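Local coordinates for protein phosphoribosylaminoimidazole-succinocarboxamide synthase (Saccharomyces cerevisiae, PDB 2CNQ) that catalyses the ATP-dependent joining of L-aspartate to the carboxylate of CAIR to form SAICAR, a step of de novo purine biosynthesis, at residues D37-Y42 with P51-L56; T58-F63 with L236-S241. All blocks are in the same frame, centred on the assembly; numbering follows the deposited sequence.

Both contacts use helix 53-67. Contact 1 sits at its first turn, where residues 51-56 meet the segment 37-42. Contact 2 lies farther along the helix, where residues 58-63 meet the segment 236-241. In chain order contact 1 closes before contact 2 opens, and their centres are about 11 Å apart. They touch directly: K53 of contact 1 forms a salt bridge with D239 of contact 2, its NZ 2.7 Å from OD1. L56 also packs on P238, with CD2 3.8 Å from CD. The helix thus joins a segment that binds ADP to one that lines the AMZ pocket next to that ADP, consistent with two parts of one active site.

Contact 1: residues D37-Y42 with P51-L56; sequences DRISAY and PEKGIL. With ADP (adenosine-5'-diphosphate), chain F.
D37 OD2 accepts a hydrogen bond from G54 N at 2.8 Å, and R105 grips the same oxygen in a salt bridge. The other carboxylate oxygen, OD1, takes the N-H of E52 at 2.9 Å. This is the N-terminal end of helix 53-67, with E52 at the N-cap position. D37, from an earlier part of the chain, thus places its carboxylate against the start of the helix. The two bonds differ in approach. G54 N comes nearly along the C-O axis of OD2, with an N-H...O angle of 165°. E52 N comes from above the carboxylate plane. Together with R105 they fix the rotation of the group. The helix start and the arginine would probably favour its charged form.

K53 reaches back to R38 and I39. Its CG lies anti to the backbone N (chi1 175°), and the chain stays extended until it bends at chi4. The bend brings NZ to R38 O at 2.9 Å, in the carbonyl plane. Water 1 also joins these two atoms. NZ has a salt bridge to D239 as well, so one ammonium ties three parts of the fold together. Its aliphatic part crosses I39 at about a right angle, with CE 3.7 Å from I39 CD1. Helix 282-300 adds Y292 beside K53 and T288 beside I39.

Farther along, the segment enters the ADP site, as strand 40-41 runs into Y42. Y42 N donates to ADP O1A on the alpha phosphate. N7 of the adenine lies at the edge of the Y42 ring, in its plane. Water 2 accepts from S40 N and, weakly, from K53 NZ. The hydroxyl of S40 lies close to the beta phosphate, its OG 2.6 Å from ADP O1B.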
ATOM      1  N   ASP A  37      -1.740  -6.921 -11.924  1.00  5.31           N
ATOM      2  CA  ASP A  37      -2.773  -5.962 -12.165  1.00  5.61           C
ATOM      3  C   ASP A  37      -4.056  -6.311 -11.496  1.00  5.96           C
ATOM      4  O   ASP A  37      -5.061  -5.682 -11.745  1.00  6.85           O
ATOM      5  CB  ASP A  37      -2.942  -5.781 -13.643  1.00  5.60           C
ATOM      6  CG  ASP A  37      -1.760  -5.138 -14.258  1.00  5.88           C
ATOM      7  OD1 ASP A  37      -1.545  -5.344 -15.464  1.00  6.19           O
ATOM      8  OD2 ASP A  37      -1.038  -4.411 -13.573  1.00  5.71           O
ATOM      9  N   ARG A  38      -4.035  -7.304 -10.633  1.00  5.76           N
ATOM     10  CA  ARG A  38      -5.192  -7.627  -9.888  1.00  6.25           C
ATOM     11  C   ARG A  38      -5.561  -6.474  -8.983  1.00  6.07           C
ATOM     12  O   ARG A  38      -4.740  -5.694  -8.551  1.00  6.73           O
ATOM     13  CB  ARG A  38      -4.949  -8.858  -9.038  1.00  6.23           C
ATOM     14  CG  ARG A  38      -4.661 -10.098  -9.862  1.00  6.53           C
ATOM     15  CD  ARG A  38      -4.625 -11.335  -9.037  1.00  7.16           C
ATOM     16  NE  ARG A  38      -3.628 -11.321  -7.997  1.00  6.60           N
ATOM     17  CZ  ARG A  38      -2.444 -11.903  -8.068  1.00  6.46           C
ATOM     18  NH1 ARG A  38      -1.658 -11.919  -7.023  1.00  6.94           N
ATOM     19  NH2 ARG A  38      -2.035 -12.470  -9.176  1.00  6.50           N
ATOM     20  N   ILE A  39      -6.819  -6.393  -8.660  1.00  6.40           N
ATOM     21  CA  ILE A  39      -7.270  -5.418  -7.697  1.00  6.43           C
ATOM     22  C   ILE A  39      -8.278  -6.087  -6.834  1.00  6.93           C
ATOM     23  O   ILE A  39      -9.028  -6.930  -7.277  1.00  7.20           O
ATOM     24  CB  ILE A  39      -7.809  -4.177  -8.376  1.00  7.09           C
ATOM     25  CG1 ILE A  39      -8.136  -3.084  -7.370  1.00  7.81           C
ATOM     26  CG2 ILE A  39      -8.992  -4.486  -9.251  1.00  7.94           C
ATOM     27  CD1 ILE A  39      -8.359  -1.746  -8.006  1.00  7.82           C
ATOM     28  N   SER A  40      -8.279  -5.719  -5.587  1.00  7.39           N
ATOM     29  CA  SER A  40      -9.147  -6.314  -4.615  1.00  7.30           C
ATOM     30  C   SER A  40      -9.799  -5.238  -3.832  1.00  7.33           C
ATOM     31  O   SER A  40      -9.337  -4.129  -3.752  1.00  8.63           O
ATOM     32  CB  SER A  40      -8.322  -7.177  -3.705  1.00  8.62           C
ATOM     33  OG  SER A  40      -7.359  -6.419  -3.017  1.00 12.37           O
ATOM     34  N   ALA A  41     -10.908  -5.577  -3.226  1.00  6.87           N
ATOM     35  CA  ALA A  41     -11.552  -4.662  -2.314  1.00  7.32           C
ATOM     36  C   ALA A  41     -12.264  -5.523  -1.337  1.00  8.19           C
ATOM     37  O   ALA A  41     -12.800  -6.559  -1.690  1.00  8.12           O
ATOM     38  CB  ALA A  41     -12.499  -3.782  -3.027  1.00  8.67           C
ATOM     39  N   TYR A  42     -12.267  -5.101  -0.098  1.00  8.52           N
ATOM     40  CA  TYR A  42     -12.881  -5.872   0.946  1.00  9.98           C
ATOM     41  C   TYR A  42     -12.367  -7.292   0.926  1.00  9.94           C
ATOM     42  O   TYR A  42     -13.103  -8.227   1.194  1.00 11.76           O
ATOM     43  CB  TYR A  42     -14.387  -5.800   0.872  1.00 10.62           C
ATOM     44  CG  TYR A  42     -14.881  -4.394   0.839  1.00  9.96           C
ATOM     45  CD1 TYR A  42     -14.809  -3.593   1.928  1.00 10.70           C
ATOM     46  CD2 TYR A  42     -15.424  -3.880  -0.305  1.00  9.65           C
ATOM     47  CE1 TYR A  42     -15.291  -2.313   1.888  1.00 11.35           C
ATOM     48  CE2 TYR A  42     -15.906  -2.632  -0.374  1.00 10.54           C
ATOM     49  CZ  TYR A  42     -15.837  -1.839   0.715  1.00 10.37           C
ATOM     50  OH  TYR A  42     -16.353  -0.578   0.636  1.00 11.45           O
ATOM     51  N   PRO A  51      -5.298  -2.669 -15.992  1.00  7.53           N
ATOM     52  CA  PRO A  51      -4.055  -2.806 -16.716  1.00  7.70           C
ATOM     53  C   PRO A  51      -2.999  -1.892 -16.191  1.00  6.74           C
ATOM     54  O   PRO A  51      -3.215  -0.700 -16.005  1.00  6.85           O
ATOM     55  CB  PRO A  51      -4.423  -2.463 -18.152  1.00  8.66           C
ATOM     56  CG  PRO A  51      -5.849  -2.864 -18.221  1.00  9.81           C
ATOM     57  CD  PRO A  51      -6.441  -2.537 -16.890  1.00  8.56           C
ATOM     58  N   GLU A  52      -1.846  -2.465 -15.967  1.00  6.44           N
ATOM     59  CA  GLU A  52      -0.666  -1.758 -15.503  1.00  6.46           C
ATOM     60  C   GLU A  52      -0.752  -1.198 -14.123  1.00  5.68           C
ATOM     61  O   GLU A  52       0.151  -0.553 -13.682  1.00  5.74           O
ATOM     62  CB  GLU A  52      -0.191  -0.710 -16.491  0.83  6.57           C
ATOM     63  CG  GLU A  52       0.218  -1.312 -17.817  0.83  8.24           C
ATOM     64  CD  GLU A  52      -0.953  -1.598 -18.720  0.83  9.20           C
ATOM     65  OE1 GLU A  52      -1.758  -0.673 -18.913  0.83 10.65           O
ATOM     66  OE2 GLU A  52      -1.063  -2.708 -19.272  0.83 11.01           O
ATOM     67  N   LYS A  53      -1.805  -1.504 -13.393  1.00  5.60           N
ATOM     68  CA  LYS A  53      -1.860  -1.081 -12.009  1.00  5.76           C
ATOM     69  C   LYS A  53      -0.642  -1.529 -11.268  1.00  5.41           C
ATOM     70  O   LYS A  53      -0.124  -0.797 -10.454  1.00  5.67           O
ATOM     71  CB  LYS A  53      -3.105  -1.647 -11.398  1.00  6.02           C
ATOM     72  CG  LYS A  53      -3.236  -1.389  -9.927  1.00  6.53           C
ATOM     73  CD  LYS A  53      -4.562  -1.878  -9.432  1.00  6.77           C
ATOM     74  CE  LYS A  53      -4.638  -1.879  -7.941  1.00  7.23           C
ATOM     75  NZ  LYS A  53      -4.029  -3.096  -7.359  1.00  6.69           N
ATOM     76  N   GLY A  54      -0.200  -2.756 -11.506  1.00  5.33           N
ATOM     77  CA  GLY A  54       0.940  -3.232 -10.788  1.00  5.58           C
ATOM     78  C   GLY A  54       2.191  -2.508 -11.109  1.00  5.32           C
ATOM     79  O   GLY A  54       3.068  -2.365 -10.271  1.00  5.47           O
ATOM     80  N   ILE A  55       2.311  -2.035 -12.329  1.00  5.25           N
ATOM     81  CA  ILE A  55       3.427  -1.187 -12.670  1.00  5.33           C
ATOM     82  C   ILE A  55       3.346   0.079 -11.843  1.00  5.29           C
ATOM     83  O   ILE A  55       4.306   0.532 -11.286  1.00  5.67           O
ATOM     84  CB  ILE A  55       3.423  -0.887 -14.150  1.00  5.80           C
ATOM     85  CG1 ILE A  55       3.690  -2.180 -14.926  1.00  6.06           C
ATOM     86  CG2 ILE A  55       4.452   0.163 -14.446  1.00  6.52           C
ATOM     87  CD1 ILE A  55       3.574  -2.019 -16.398  1.00  7.70           C
ATOM     88  N   LEU A  56       2.164   0.652 -11.744  1.00  5.51           N
ATOM     89  CA  LEU A  56       2.000   1.858 -10.949  1.00  5.77           C
ATOM     90  C   LEU A  56       2.341   1.614  -9.527  1.00  5.65           C
ATOM     91  O   LEU A  56       3.042   2.413  -8.905  1.00  5.93           O
ATOM     92  CB  LEU A  56       0.604   2.367 -11.118  1.00  5.95           C
ATOM     93  CG  LEU A  56       0.335   3.710 -10.493  1.00  6.36           C
ATOM     94  CD1 LEU A  56      -0.728   4.385 -11.273  1.00  7.28           C
ATOM     95  CD2 LEU A  56      -0.083   3.618  -9.063  1.00  6.50           C
TER
HETATM   96  PB  ADP F1311      -8.046  -5.670   0.046  0.30 15.89           P
HETATM   97  O1B ADP F1311      -8.056  -7.040  -0.545  0.30 13.51           O
HETATM   98  O2B ADP F1311      -7.426  -5.591   1.415  0.30 17.96           O
HETATM   99  O3B ADP F1311      -7.525  -4.666  -0.957  0.20 17.22           O
HETATM  100  PA  ADP F1311      -9.480  -3.737   0.959  0.60 10.28           P
HETATM  101  O1A ADP F1311     -10.712  -2.931   0.809  0.60  6.79           O
HETATM  102  O2A ADP F1311      -8.354  -2.899   0.475  0.60  8.52           O
HETATM  103  O3A ADP F1311      -9.547  -5.192   0.359  0.60 12.19           O
HETATM  104  O5' ADP F1311      -9.157  -4.058   2.457  0.60 12.06           O
HETATM  105  C5' ADP F1311      -8.639  -3.028   3.271  0.60 12.89           C
HETATM  106  C4' ADP F1311      -8.562  -3.394   4.739  0.60 14.88           C
HETATM  107  O4' ADP F1311      -9.897  -3.546   5.208  0.60 15.02           O
HETATM  108  C3' ADP F1311      -7.833  -4.700   4.918  0.60 13.76           C
HETATM  109  O3' ADP F1311      -7.146  -4.695   6.156  0.60 15.02           O
HETATM  110  C2' ADP F1311      -8.967  -5.676   4.935  0.60 14.04           C
HETATM  111  O2' ADP F1311      -8.639  -6.820   5.681  0.60 12.17           O
HETATM  112  C1' ADP F1311     -10.057  -4.890   5.624  0.60 14.03           C
HETATM  113  N9  ADP F1311     -11.396  -5.312   5.230  0.60 14.11           N
HETATM  114  C8  ADP F1311     -11.744  -5.670   4.006  0.60 13.69           C
HETATM  115  N7  ADP F1311     -13.036  -6.017   3.958  0.60 15.22           N
HETATM  116  C5  ADP F1311     -13.522  -5.857   5.178  0.60 14.79           C
HETATM  117  C6  ADP F1311     -14.844  -6.054   5.731  0.60 15.37           C
HETATM  118  N6  ADP F1311     -15.835  -6.493   4.918  0.60 16.26           N
HETATM  119  N1  ADP F1311     -14.979  -5.795   7.045  0.60 16.08           N
HETATM  120  C2  ADP F1311     -13.941  -5.366   7.824  0.60 15.85           C
HETATM  121  N3  ADP F1311     -12.690  -5.156   7.353  0.60 15.93           N
HETATM  122  C4  ADP F1311     -12.442  -5.389   6.043  0.60 14.27           C
HETATM  123  O   HOH W   1      -2.555  -4.363  -9.176  1.00  7.90           O
HETATM  124  O   HOH W   2      -5.870  -4.161  -4.755  1.00 14.39           O

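Contact 2: residues T58-F63 with L236-S241. With AMZ (aminoimidazole 4-carboxamide ribonucleotide), chain C.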
ATOM      1  N   THR A  58       4.318  -0.493  -8.313  1.00  5.22           N
ATOM      2  CA  THR A  58       5.723  -0.698  -8.235  1.00  5.54           C
ATOM      3  C   THR A  58       6.439   0.602  -8.329  1.00  5.42           C
ATOM      4  O   THR A  58       7.255   0.941  -7.501  1.00  6.05           O
ATOM      5  CB  THR A  58       6.162  -1.645  -9.335  1.00  5.47           C
ATOM      6  OG1 THR A  58       5.529  -2.900  -9.161  1.00  6.08           O
ATOM      7  CG2 THR A  58       7.627  -1.875  -9.309  1.00  6.65           C
ATOM      8  N   LYS A  59       6.159   1.346  -9.380  1.00  5.64           N
ATOM      9  CA  LYS A  59       6.858   2.578  -9.602  0.50  5.99           C
ATOM     10  C   LYS A  59       6.612   3.574  -8.502  1.00  5.73           C
ATOM     11  O   LYS A  59       7.494   4.274  -8.086  1.00  6.20           O
ATOM     12  CB  LYS A  59       6.405   3.151 -10.933  0.47  6.15           C
ATOM     13  CG  LYS A  59       6.731   2.276 -12.128  0.47  7.27           C
ATOM     14  CD  LYS A  59       8.212   1.965 -12.344  0.47  9.98           C
ATOM     15  CE  LYS A  59       8.348   0.920 -13.466  0.47 11.19           C
ATOM     16  NZ  LYS A  59       9.746   0.799 -13.973  0.47 10.62           N
ATOM     17  N   LEU A  60       5.400   3.636  -8.028  1.00  5.54           N
ATOM     18  CA  LEU A  60       5.090   4.571  -6.976  1.00  5.65           C
ATOM     19  C   LEU A  60       5.789   4.154  -5.701  1.00  5.57           C
ATOM     20  O   LEU A  60       6.322   4.966  -4.998  1.00  5.87           O
ATOM     21  CB  LEU A  60       3.608   4.694  -6.814  1.00  5.70           C
ATOM     22  CG  LEU A  60       3.145   5.785  -5.879  1.00  6.15           C
ATOM     23  CD1 LEU A  60       3.794   7.112  -6.133  1.00  6.95           C
ATOM     24  CD2 LEU A  60       1.667   5.901  -6.007  1.00  6.73           C
ATOM     25  N   SER A  61       5.783   2.868  -5.432  1.00  5.61           N
ATOM     26  CA  SER A  61       6.543   2.409  -4.298  1.00  5.72           C
ATOM     27  C   SER A  61       7.968   2.816  -4.415  1.00  5.82           C
ATOM     28  O   SER A  61       8.557   3.266  -3.457  1.00  6.07           O
ATOM     29  CB  SER A  61       6.489   0.909  -4.193  1.00  5.69           C
ATOM     30  OG  SER A  61       5.225   0.447  -3.809  1.00  6.07           O
ATOM     31  N   GLU A  62       8.552   2.605  -5.576  1.00  6.01           N
ATOM     32  CA  GLU A  62       9.934   2.973  -5.757  1.00  6.45           C
ATOM     33  C   GLU A  62      10.162   4.420  -5.507  1.00  6.41           C
ATOM     34  O   GLU A  62      11.148   4.809  -4.909  1.00  6.75           O
ATOM     35  CB  GLU A  62      10.407   2.595  -7.138  1.00  6.76           C
ATOM     36  CG  GLU A  62      10.504   1.100  -7.338  1.00  7.84           C
ATOM     37  CD  GLU A  62      10.997   0.804  -8.668  1.00  9.78           C
ATOM     38  OE1 GLU A  62      12.230   0.695  -8.818  1.00 13.21           O
ATOM     39  OE2 GLU A  62      10.180   0.766  -9.574  1.00 12.48           O
ATOM     40  N   PHE A  63       9.235   5.250  -5.954  1.00  6.22           N
ATOM     41  CA  PHE A  63       9.347   6.664  -5.713  1.00  6.32           C
ATOM     42  C   PHE A  63       9.440   6.942  -4.236  1.00  5.95           C
ATOM     43  O   PHE A  63      10.273   7.693  -3.776  1.00  6.66           O
ATOM     44  CB  PHE A  63       8.160   7.383  -6.305  1.00  6.71           C
ATOM     45  CG  PHE A  63       8.075   8.788  -5.868  1.00  6.75           C
ATOM     46  CD1 PHE A  63       7.311   9.122  -4.785  1.00  7.78           C
ATOM     47  CD2 PHE A  63       8.798   9.774  -6.496  1.00  8.23           C
ATOM     48  CE1 PHE A  63       7.269  10.409  -4.327  1.00  9.13           C
ATOM     49  CE2 PHE A  63       8.751  11.052  -6.046  1.00 10.16           C
ATOM     50  CZ  PHE A  63       8.003  11.358  -4.942  1.00 10.18           C
ATOM     51  N   LEU A 236       2.750   3.832  -0.012  1.00  5.34           N
ATOM     52  CA  LEU A 236       1.998   5.008  -0.414  1.00  5.28           C
ATOM     53  C   LEU A 236       1.554   4.876  -1.842  1.00  5.22           C
ATOM     54  O   LEU A 236       1.715   5.756  -2.672  1.00  5.52           O
ATOM     55  CB  LEU A 236       2.784   6.260  -0.134  1.00  5.33           C
ATOM     56  CG  LEU A 236       2.757   6.605   1.331  1.00  6.29           C
ATOM     57  CD1 LEU A 236       3.920   7.485   1.684  1.00  7.41           C
ATOM     58  CD2 LEU A 236       1.455   7.279   1.685  1.00  7.60           C
ATOM     59  N   THR A 237       0.891   3.772  -2.099  1.00  5.42           N
ATOM     60  CA  THR A 237       0.229   3.586  -3.355  1.00  5.19           C
ATOM     61  C   THR A 237      -1.235   3.801  -3.145  1.00  5.09           C
ATOM     62  O   THR A 237      -1.722   3.863  -2.050  1.00  5.48           O
ATOM     63  CB  THR A 237       0.467   2.228  -3.928  1.00  5.43           C
ATOM     64  OG1 THR A 237      -0.348   1.316  -3.206  1.00  5.84           O
ATOM     65  CG2 THR A 237       1.914   1.823  -3.886  1.00  6.16           C
ATOM     66  N   PRO A 238      -2.001   3.855  -4.221  1.00  5.35           N
ATOM     67  CA  PRO A 238      -3.421   4.059  -4.061  1.00  5.49           C
ATOM     68  C   PRO A 238      -4.125   2.814  -3.651  1.00  5.47           C
ATOM     69  O   PRO A 238      -5.289   2.878  -3.337  1.00  6.27           O
ATOM     70  CB  PRO A 238      -3.865   4.630  -5.404  1.00  6.04           C
ATOM     71  CG  PRO A 238      -2.592   4.967  -6.121  1.00  6.02           C
ATOM     72  CD  PRO A 238      -1.604   3.979  -5.624  1.00  5.68           C
ATOM     73  N   ASP A 239      -3.422   1.685  -3.593  1.00  5.30           N
ATOM     74  CA  ASP A 239      -3.952   0.535  -2.892  1.00  5.62           C
ATOM     75  C   ASP A 239      -3.746   0.692  -1.408  1.00  5.78           C
ATOM     76  O   ASP A 239      -4.600   0.324  -0.635  1.00  8.13           O
ATOM     77  CB  ASP A 239      -3.256  -0.751  -3.320  1.00  5.67           C
ATOM     78  CG  ASP A 239      -3.833  -1.403  -4.504  1.00  5.38           C
ATOM     79  OD1 ASP A 239      -3.321  -2.472  -4.865  1.00  7.84           O
ATOM     80  OD2 ASP A 239      -4.834  -0.954  -5.043  1.00  7.14           O
ATOM     81  N   SER A 240      -2.620   1.209  -0.984  1.00  5.40           N
ATOM     82  CA  SER A 240      -2.271   1.231   0.406  1.00  5.40           C
ATOM     83  C   SER A 240      -2.701   2.488   1.115  1.00  5.38           C
ATOM     84  O   SER A 240      -2.482   2.591   2.301  1.00  5.98           O
ATOM     85  CB  SER A 240      -0.799   1.052   0.581  1.00  5.88           C
ATOM     86  OG  SER A 240      -0.091   2.181   0.192  1.00  5.98           O
ATOM     87  N   SER A 241      -3.292   3.424   0.415  1.00  5.41           N
ATOM     88  CA  SER A 241      -3.521   4.748   0.937  1.00  5.64           C
ATOM     89  C   SER A 241      -4.772   5.309   0.426  1.00  5.30           C
ATOM     90  O   SER A 241      -5.294   4.862  -0.579  1.00  6.03           O
ATOM     91  CB  SER A 241      -2.408   5.669   0.453  1.00  5.61           C
ATOM     92  OG  SER A 241      -1.152   5.066   0.591  1.00  5.88           O
TER
HETATM   93  O5  AMZ C1308      -3.898  -3.774   2.381  1.00  9.49           O
HETATM   94  C6  AMZ C1308      -4.329  -3.705   3.513  1.00  9.38           C
HETATM   95  N2  AMZ C1308      -4.469  -4.757   4.311  1.00 12.14           N
HETATM   96  C3A AMZ C1308      -4.702  -2.426   4.084  1.00  8.32           C
HETATM   97  C7A AMZ C1308      -4.677  -1.227   3.437  1.00  7.39           C
HETATM   98  N3  AMZ C1308      -4.256  -0.868   2.210  1.00  8.01           N
HETATM   99  N1  AMZ C1308      -5.165  -2.252   5.334  1.00  9.38           N
HETATM  100  C5  AMZ C1308      -5.410  -0.968   5.469  1.00  8.47           C
HETATM  101  N   AMZ C1308      -5.132  -0.330   4.310  1.00  7.34           N
HETATM  102  C1  AMZ C1308      -5.210   1.094   4.097  1.00  6.92           C
HETATM  103  C2  AMZ C1308      -6.482   1.552   3.450  1.00  7.55           C
HETATM  104  C3  AMZ C1308      -6.607   2.961   3.952  1.00  6.82           C
HETATM  105  O2  AMZ C1308      -5.752   3.749   3.153  1.00  7.62           O
HETATM  106  O1  AMZ C1308      -6.376   1.438   2.046  1.00  8.53           O
HETATM  107  O   AMZ C1308      -5.225   1.677   5.370  1.00  7.66           O
HETATM  108  C   AMZ C1308      -6.045   2.836   5.358  1.00  7.29           C
HETATM  109  C4  AMZ C1308      -7.084   2.740   6.426  1.00  7.21           C
HETATM  110  O3  AMZ C1308      -8.078   1.820   6.007  1.00  7.76           O
HETATM  111  P   AMZ C1308      -9.395   1.674   6.896  1.00  7.96           P
HETATM  112  OP1 AMZ C1308      -9.008   0.981   8.159  1.00  8.43           O
HETATM  113  O4  AMZ C1308     -10.307   0.830   6.036  1.00 10.32           O
HETATM  114  OP2 AMZ C1308      -9.956   3.030   7.180  1.00  7.87           O
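The ST motif at T237 begins a tight turn in the wall of the AMZ site beside ADP, and helix 53-67 packs on its outer side. L60 makes the main contact from the helix. CG anti to the backbone N (chi1 -172°) carries its side chain toward the turn, and chi2 near 48° puts CD2 foremost. L60 CD2 lies 3.3 Å from L236 O. It also meets T237 CA and, at 3.8 Å, P238 CD. One methyl thus packs on the backbone of L236 and T237 and on CD of P238. No hydrogen bond links the two segments. S61 OG lies 3.6 Å from T237 CG2, but its polar partners are L57 O and V235 N.

The two branches of T237 do different work. CG2 faces the helix at S61, while OG1 turns back over its own segment. OG1 accepts from S240 N at 3.2 Å and weakly from D239 N, and it is also hydrogen-bonded to E234. A valine in place of T237 would probably leave the N-H of S240 and the carboxylate of E234 without this partner and make the turn less rigid. Further bonds brace the turn. S240 OG accepts from T237 N at 3.0 Å, and S241 OG donates to T237 O. The donor is tilted 26° from the carbonyl plane.

The turn sets residues 239-241 against the ligand, with D239 O 3.1 Å from AMZ N3. Y292 hydrogen-bonds the carboxylate of D239. On the helix, E62 belongs to another nucleotide pocket, where AMZ and AMP are seen.

Around the contact, helix 282-300 brings T300 onto L60 and Y292 onto P238. The turn interrupts strand 228-245, which runs between strands 73-74 and 211-223 in the five-stranded mixed sheet.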